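Local coordinates for periplasmic branched-chain amino acid-binding protein (Burkholderia mallei, PDB 3I09), which probably binds branched-chain amino acids or similar small molecules in the periplasm for delivery to an ABC transporter, at residues F232-H237 and W348-K352; L241-Q245 and V338-S344. All blocks are in the same frame, centred on the assembly; numbering follows the deposited sequence.

Interaction 1 (F232-H237 and W348-K352); sequences FINDVH and WDYYK. With EDO (1,2-ethanediol), chain G.
An offset stack of His237 on Trp348 forms the outer part of the contact by which helix 233-239 of this type I periplasmic binding protein packs against the lead-in to strand 351-357. The imidazole and the six-membered ring of Trp348 have centroids 4.2 Å apart and planes inclined at 13°. His237 CD2 lies over the indole face near its rim, 3.5 Å from Trp348 CH2. CG of His237 is anti to the backbone N (chi1 -175°), which lays the ring over the indole. Tyr350 OH meets the imidazole at its edge, near the ring plane, 3.0 Å from His237 CD2.

Val236 covers a face of the Tyr350 ring. Its CG1 makes a CH-pi contact, 3.9 Å from the ring centroid. Ile233 reaches deeper between the aromatic residues. Its chain is extended, with CG1 anti to the backbone N, and it crosses both Trp348 and Tyr350 at about a right angle. Ile233 CD1 lies 3.7 Å from Trp348 CE3, and Ile233 CG1 lies 3.6 Å from Tyr350 CD2. Tyr351 also borders Ile233, but it has two modelled conformers, so the detail is less certain.

The helix starts at Phe232, its N-cap residue. Asp235 OD2 accepts the Phe232 N-H at 2.8 Å in a nearly straight bond (175°). This bond, from the third residue of the helix back to its N-cap, braces the first turn. Asp235 OD1 lies near an ethanediol, probably from the crystallisation liquor, at a distance short enough to make that bond doubtful. The Phe232 side chain turns away from the 348-352 segment and packs on Ile20, Ser278 and Leu279. Trp348 O accepts a hydrogen bond from Trp255 NE1, and the Trp348 side chain touches Met275.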
loop_
_atom_site.group_PDB
_atom_site.type_symbol
_atom_site.label_atom_id
_atom_site.label_comp_id
_atom_site.label_asym_id
_atom_site.label_seq_id
_atom_site.Cartn_x
_atom_site.Cartn_y
_atom_site.Cartn_z
ATOM N N PHE A 232 2.824 5.023 7.086
ATOM C CA PHE A 232 4.079 4.467 6.653
ATOM C C PHE A 232 5.205 5.086 7.488
ATOM O O PHE A 232 5.008 6.073 8.191
ATOM C CB PHE A 232 4.294 4.771 5.153
ATOM C CG PHE A 232 3.308 4.093 4.268
ATOM C CD1 PHE A 232 3.481 2.768 3.908
ATOM C CD2 PHE A 232 2.155 4.763 3.863
ATOM C CE1 PHE A 232 2.536 2.122 3.081
ATOM C CE2 PHE A 232 1.219 4.116 3.039
ATOM C CZ PHE A 232 1.404 2.810 2.677
ATOM N N ILE A 233 6.405 4.550 7.355
ATOM C CA ILE A 233 7.522 5.010 8.180
ATOM C C ILE A 233 7.810 6.501 7.956
ATOM O O ILE A 233 8.157 7.199 8.893
ATOM C CB ILE A 233 8.789 4.121 7.968
ATOM C CG1 ILE A 233 9.742 4.285 9.142
ATOM C CG2 ILE A 233 9.514 4.426 6.610
ATOM C CD1 ILE A 233 11.008 3.462 9.006
ATOM N N ASN A 234 7.579 7.004 6.748
ATOM C CA ASN A 234 7.856 8.414 6.432
ATOM C C ASN A 234 6.879 9.357 7.135
ATOM O O ASN A 234 7.205 10.521 7.444
ATOM C CB ASN A 234 7.781 8.663 4.920
ATOM C CG ASN A 234 8.554 7.645 4.133
ATOM O OD1 ASN A 234 8.083 6.488 3.967
ATOM N ND2 ASN A 234 9.775 8.013 3.713
ATOM N N ASP A 235 5.669 8.850 7.371
ATOM C CA ASP A 235 4.651 9.615 8.072
ATOM C C ASP A 235 5.056 9.773 9.548
ATOM O O ASP A 235 4.963 10.853 10.137
ATOM C CB ASP A 235 3.287 8.922 7.935
ATOM C CG ASP A 235 2.849 8.684 6.474
ATOM O OD1 ASP A 235 3.031 9.581 5.621
ATOM O OD2 ASP A 235 2.255 7.595 6.182
ATOM N N VAL A 236 5.546 8.693 10.158
ATOM C CA VAL A 236 6.096 8.802 11.514
ATOM C C VAL A 236 7.294 9.767 11.570
ATOM O O VAL A 236 7.425 10.579 12.492
ATOM C CB VAL A 236 6.472 7.422 12.101
ATOM C CG1 VAL A 236 7.012 7.563 13.531
ATOM C CG2 VAL A 236 5.231 6.456 12.101
ATOM N N HIS A 237 8.177 9.695 10.579
ATOM C CA HIS A 237 9.353 10.525 10.549
ATOM C C HIS A 237 8.932 12.009 10.475
ATOM O O HIS A 237 9.525 12.853 11.150
ATOM C CB HIS A 237 10.173 10.186 9.310
ATOM C CG HIS A 237 11.482 10.894 9.229
ATOM N ND1 HIS A 237 11.645 12.084 8.568
ATOM C CD2 HIS A 237 12.701 10.574 9.735
ATOM C CE1 HIS A 237 12.906 12.477 8.668
ATOM N NE2 HIS A 237 13.575 11.561 9.345
ATOM N N TRP A 348 15.283 6.246 12.863
ATOM C CA TRP A 348 14.250 5.434 12.221
ATOM C C TRP A 348 13.772 4.225 12.992
ATOM O O TRP A 348 12.969 3.450 12.466
ATOM C CB TRP A 348 14.596 5.056 10.763
ATOM C CG TRP A 348 14.924 6.211 9.858
ATOM C CD1 TRP A 348 16.153 6.789 9.698
ATOM C CD2 TRP A 348 14.070 6.829 8.894
ATOM N NE1 TRP A 348 16.101 7.778 8.735
ATOM C CE2 TRP A 348 14.830 7.832 8.235
ATOM C CE3 TRP A 348 12.721 6.686 8.571
ATOM C CZ2 TRP A 348 14.298 8.639 7.235
ATOM C CZ3 TRP A 348 12.185 7.493 7.576
ATOM C CH2 TRP A 348 12.978 8.472 6.926
ATOM N N ASP A 349 14.215 4.064 14.241
ATOM C CA ASP A 349 13.744 2.960 15.083
ATOM C C ASP A 349 12.395 3.353 15.692
ATOM O O ASP A 349 12.357 3.950 16.744
ATOM C CB ASP A 349 14.808 2.631 16.152
ATOM C CG ASP A 349 14.353 1.603 17.174
ATOM O OD1 ASP A 349 13.412 0.862 16.887
ATOM O OD2 ASP A 349 14.987 1.500 18.255
ATOM N N TYR A 350 11.294 3.024 15.013
ATOM C CA TYR A 350 9.996 3.550 15.393
ATOM C C TYR A 350 8.982 2.531 15.905
ATOM O O TYR A 350 8.000 2.954 16.543
ATOM C CB TYR A 350 9.350 4.294 14.202
ATOM C CG TYR A 350 10.116 5.469 13.630
ATOM C CD1 TYR A 350 11.037 6.191 14.386
ATOM C CD2 TYR A 350 9.832 5.953 12.349
ATOM C CE1 TYR A 350 11.681 7.309 13.865
ATOM C CE2 TYR A 350 10.503 7.062 11.822
ATOM C CZ TYR A 350 11.423 7.705 12.562
ATOM O OH TYR A 350 12.089 8.787 12.052
ATOM N N TYR A 351 9.170 1.237 15.628
ATOM C CA TYR A 351 8.129 0.228 15.804
ATOM C C TYR A 351 8.404 -0.813 16.870
ATOM O O TYR A 351 9.531 -1.275 16.986
ATOM C CB TYR A 351 8.015 -0.578 14.526
ATOM C CG TYR A 351 7.748 0.186 13.268
ATOM C CD1 TYR A 351 6.478 0.671 12.989
ATOM C CD2 TYR A 351 8.741 0.350 12.316
ATOM C CE1 TYR A 351 6.213 1.313 11.807
ATOM C CE2 TYR A 351 8.487 1.014 11.129
ATOM C CZ TYR A 351 7.227 1.504 10.889
ATOM O OH TYR A 351 6.961 2.165 9.717
ATOM N N LYS A 352 7.356 -1.229 17.571
ATOM C CA LYS A 352 7.341 -2.409 18.403
ATOM C C LYS A 352 6.352 -3.336 17.719
ATOM O O LYS A 352 5.238 -2.907 17.397
ATOM C CB LYS A 352 6.822 -2.065 19.788
ATOM C CG LYS A 352 7.785 -1.211 20.610
ATOM C CD LYS A 352 7.256 -0.852 22.008
ATOM C CE LYS A 352 6.193 0.247 21.995
ATOM N NZ LYS A 352 5.986 0.785 23.372
HETATM C C1 EDO G . 5.039 11.640 4.769
HETATM O O1 EDO G . 4.359 10.724 3.916
HETATM C C2 EDO G . 5.021 13.005 4.107
HETATM O O2 EDO G . 4.167 13.946 4.784
#

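Interaction 2 (L241-Q245 and V338-S344)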
loop_
_atom_site.group_PDB
_atom_site.type_symbol
_atom_site.label_atom_id
_atom_site.label_comp_id
_atom_site.label_asym_id
_atom_site.label_seq_id
_atom_site.Cartn_x
_atom_site.Cartn_y
_atom_site.Cartn_z
ATOM N N LEU A 241 8.148 10.991 16.985
ATOM C CA LEU A 241 7.675 10.037 18.000
ATOM C C LEU A 241 6.920 10.679 19.139
ATOM O O LEU A 241 6.003 10.078 19.685
ATOM C CB LEU A 241 8.845 9.214 18.560
ATOM C CG LEU A 241 9.485 8.253 17.572
ATOM C CD1 LEU A 241 10.664 7.531 18.264
ATOM C CD2 LEU A 241 8.449 7.261 16.980
ATOM N N GLU A 242 7.273 11.902 19.515
ATOM C CA GLU A 242 6.573 12.506 20.636
ATOM C C GLU A 242 5.045 12.573 20.322
ATOM O O GLU A 242 4.224 12.272 21.170
ATOM C CB GLU A 242 7.123 13.897 20.935
ATOM C CG GLU A 242 6.377 14.604 22.067
ATOM C CD GLU A 242 6.578 13.935 23.397
ATOM O OE1 GLU A 242 7.654 13.309 23.591
ATOM O OE2 GLU A 242 5.662 14.044 24.256
ATOM N N THR A 243 4.708 12.892 19.082
ATOM C CA THR A 243 3.306 13.008 18.647
ATOM C C THR A 243 2.679 11.650 18.337
ATOM O O THR A 243 1.485 11.451 18.603
ATOM C CB THR A 243 3.212 13.897 17.413
ATOM O OG1 THR A 243 3.550 15.245 17.782
ATOM C CG2 THR A 243 1.773 13.849 16.759
ATOM N N THR A 244 3.455 10.711 17.789
ATOM C CA THR A 244 2.888 9.421 17.296
ATOM C C THR A 244 2.958 8.240 18.251
ATOM O O THR A 244 2.358 7.186 18.005
ATOM C CB THR A 244 3.512 9.004 15.949
ATOM O OG1 THR A 244 4.942 9.064 16.044
ATOM C CG2 THR A 244 3.032 9.938 14.844
ATOM N N GLN A 245 3.702 8.392 19.340
ATOM C CA GLN A 245 3.891 7.289 20.292
ATOM C C GLN A 245 2.529 6.690 20.694
ATOM O O GLN A 245 1.570 7.420 20.987
ATOM C CB GLN A 245 4.616 7.749 21.558
ATOM C CG GLN A 245 3.962 8.908 22.304
ATOM C CD GLN A 245 4.823 9.378 23.449
ATOM O OE1 GLN A 245 5.170 8.576 24.317
ATOM N NE2 GLN A 245 5.209 10.674 23.449
ATOM N N VAL A 338 3.751 2.380 17.714
ATOM C CA VAL A 338 4.800 3.382 17.562
ATOM C C VAL A 338 5.446 3.613 18.917
ATOM O O VAL A 338 4.751 3.754 19.942
ATOM C CB VAL A 338 4.263 4.697 16.996
ATOM C CG1 VAL A 338 5.413 5.713 16.914
ATOM C CG2 VAL A 338 3.573 4.437 15.614
ATOM N N LYS A 339 6.766 3.552 18.925
ATOM C CA LYS A 339 7.576 3.759 20.125
ATOM C C LYS A 339 7.489 5.133 20.799
ATOM O O LYS A 339 7.242 6.150 20.156
ATOM C CB LYS A 339 9.061 3.478 19.825
ATOM C CG LYS A 339 9.381 1.996 19.671
ATOM C CD LYS A 339 10.894 1.759 19.404
ATOM C CE LYS A 339 11.258 0.288 19.563
ATOM N NZ LYS A 339 12.735 0.139 19.554
ATOM N N LYS A 340 7.706 5.124 22.113
ATOM C CA LYS A 340 8.013 6.325 22.843
ATOM C C LYS A 340 9.395 6.794 22.364
ATOM O O LYS A 340 10.239 5.981 22.007
ATOM C CB LYS A 340 8.111 6.076 24.358
ATOM C CG LYS A 340 6.873 5.540 25.045
ATOM C CD LYS A 340 7.197 5.337 26.516
ATOM C CE LYS A 340 6.166 4.462 27.203
ATOM N NZ LYS A 340 4.857 5.140 27.153
ATOM N N PRO A 341 9.645 8.102 22.410
ATOM C CA PRO A 341 11.000 8.598 22.133
ATOM C C PRO A 341 12.091 7.859 22.915
ATOM O O PRO A 341 13.105 7.481 22.337
ATOM C CB PRO A 341 10.920 10.075 22.551
ATOM C CG PRO A 341 9.482 10.456 22.284
ATOM C CD PRO A 341 8.692 9.197 22.666
ATOM N N SER A 342 11.861 7.590 24.192
ATOM C CA SER A 342 12.879 6.936 25.033
ATOM C C SER A 342 13.140 5.484 24.648
ATOM O O SER A 342 14.100 4.890 25.136
ATOM C CB SER A 342 12.453 6.961 26.494
ATOM O OG SER A 342 11.274 6.205 26.662
ATOM N N GLU A 343 12.266 4.904 23.827
ATOM C CA GLU A 343 12.426 3.510 23.375
ATOM C C GLU A 343 13.175 3.415 22.039
ATOM O O GLU A 343 13.510 2.324 21.627
ATOM C CB GLU A 343 11.064 2.821 23.229
ATOM C CG GLU A 343 10.281 2.756 24.533
ATOM C CD GLU A 343 8.873 2.244 24.382
ATOM O OE1 GLU A 343 8.186 2.447 23.350
ATOM O OE2 GLU A 343 8.409 1.664 25.374
ATOM N N SER A 344 13.389 4.550 21.377
ATOM C CA SER A 344 13.965 4.593 20.042
ATOM C C SER A 344 15.473 4.673 20.190
ATOM O O SER A 344 15.975 5.608 20.795
ATOM C CB SER A 344 13.422 5.774 19.250
ATOM O OG SER A 344 13.944 5.796 17.934
#
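Leu241 pushes its two methyl groups against different parts of the 338-344 segment. CD2 meets Val338 CG1 at 3.4 Å, and CD1 meets Ser344 CB at 3.4 Å. Both are tighter than usual van der Waals contact. Leu241 CB faces Pro341 CG, so this one leucine touches the strand end at Val338, the turn at Pro341 and the loop at Ser344.

Val338 also packs on Thr244, with its CB 3.3 Å from Thr244 O and its CG1 near Thr244 OG1. That hydroxyl is hydrogen-bonded to Gly240 O.

Gln245 leaves the helix and lies along Lys339 to Pro341. Its CG sits between the backbone N and carbonyl carbon (chi1 56°), and the chain then runs extended. Gln245 NE2 reaches Glu242 O at 3.0 Å in a straight bond (172°), with the acceptor in the amide plane. This ties the end of the amide back to the helix, while its OE1 rests 3.6 Å from Lys340 CG. Lys339 O is buried here without a hydrogen-bond partner in the model. It receives a CA-H...O contact from Gln245 CA at 3.5 Å.

The loop braces itself around a short 3-10 turn, 341-343. Lys340 N donates to Glu343 OE1, which it meets from above the carboxylate plane. The same Glu343 oxygen forms a salt bridge with Lys352. Lys339 NZ bonds to Glu343 O and makes a salt bridge with Asp349.

Helix 241-244 packs on helix 233-239 through Leu241 and Thr244, which touch Val236, and on the loop linking antiparallel strands 329-338 and 351-357. Just past it, Gly246 and Leu247 pair by backbone hydrogen bonds with Val338.

In the fold
Interactions 1 and 2 lie side by side, with centres 9 Å apart. Their first segments come from consecutive helices, 233-239 and 241-244. Their second segments lie in the connection between strands 329-338 and 351-357 and the start of the latter. Two probable hydrogen bonds join them, Tyr350 O to Lys339 N and Asp349 O to Ser344 OG, each at 2.7 Å. Val236 CG1 packs on Thr244 OG1 at 3.6 Å. Interaction 1 is nearer the ligand site. The Phe232 side chain is about 4 Å from the bound acetoacetic acid, between nearest atoms, and touches Ile20 of the pocket. The centre of interaction 1 is about 15 Å from the chain centre, that of interaction 2 about 23 Å.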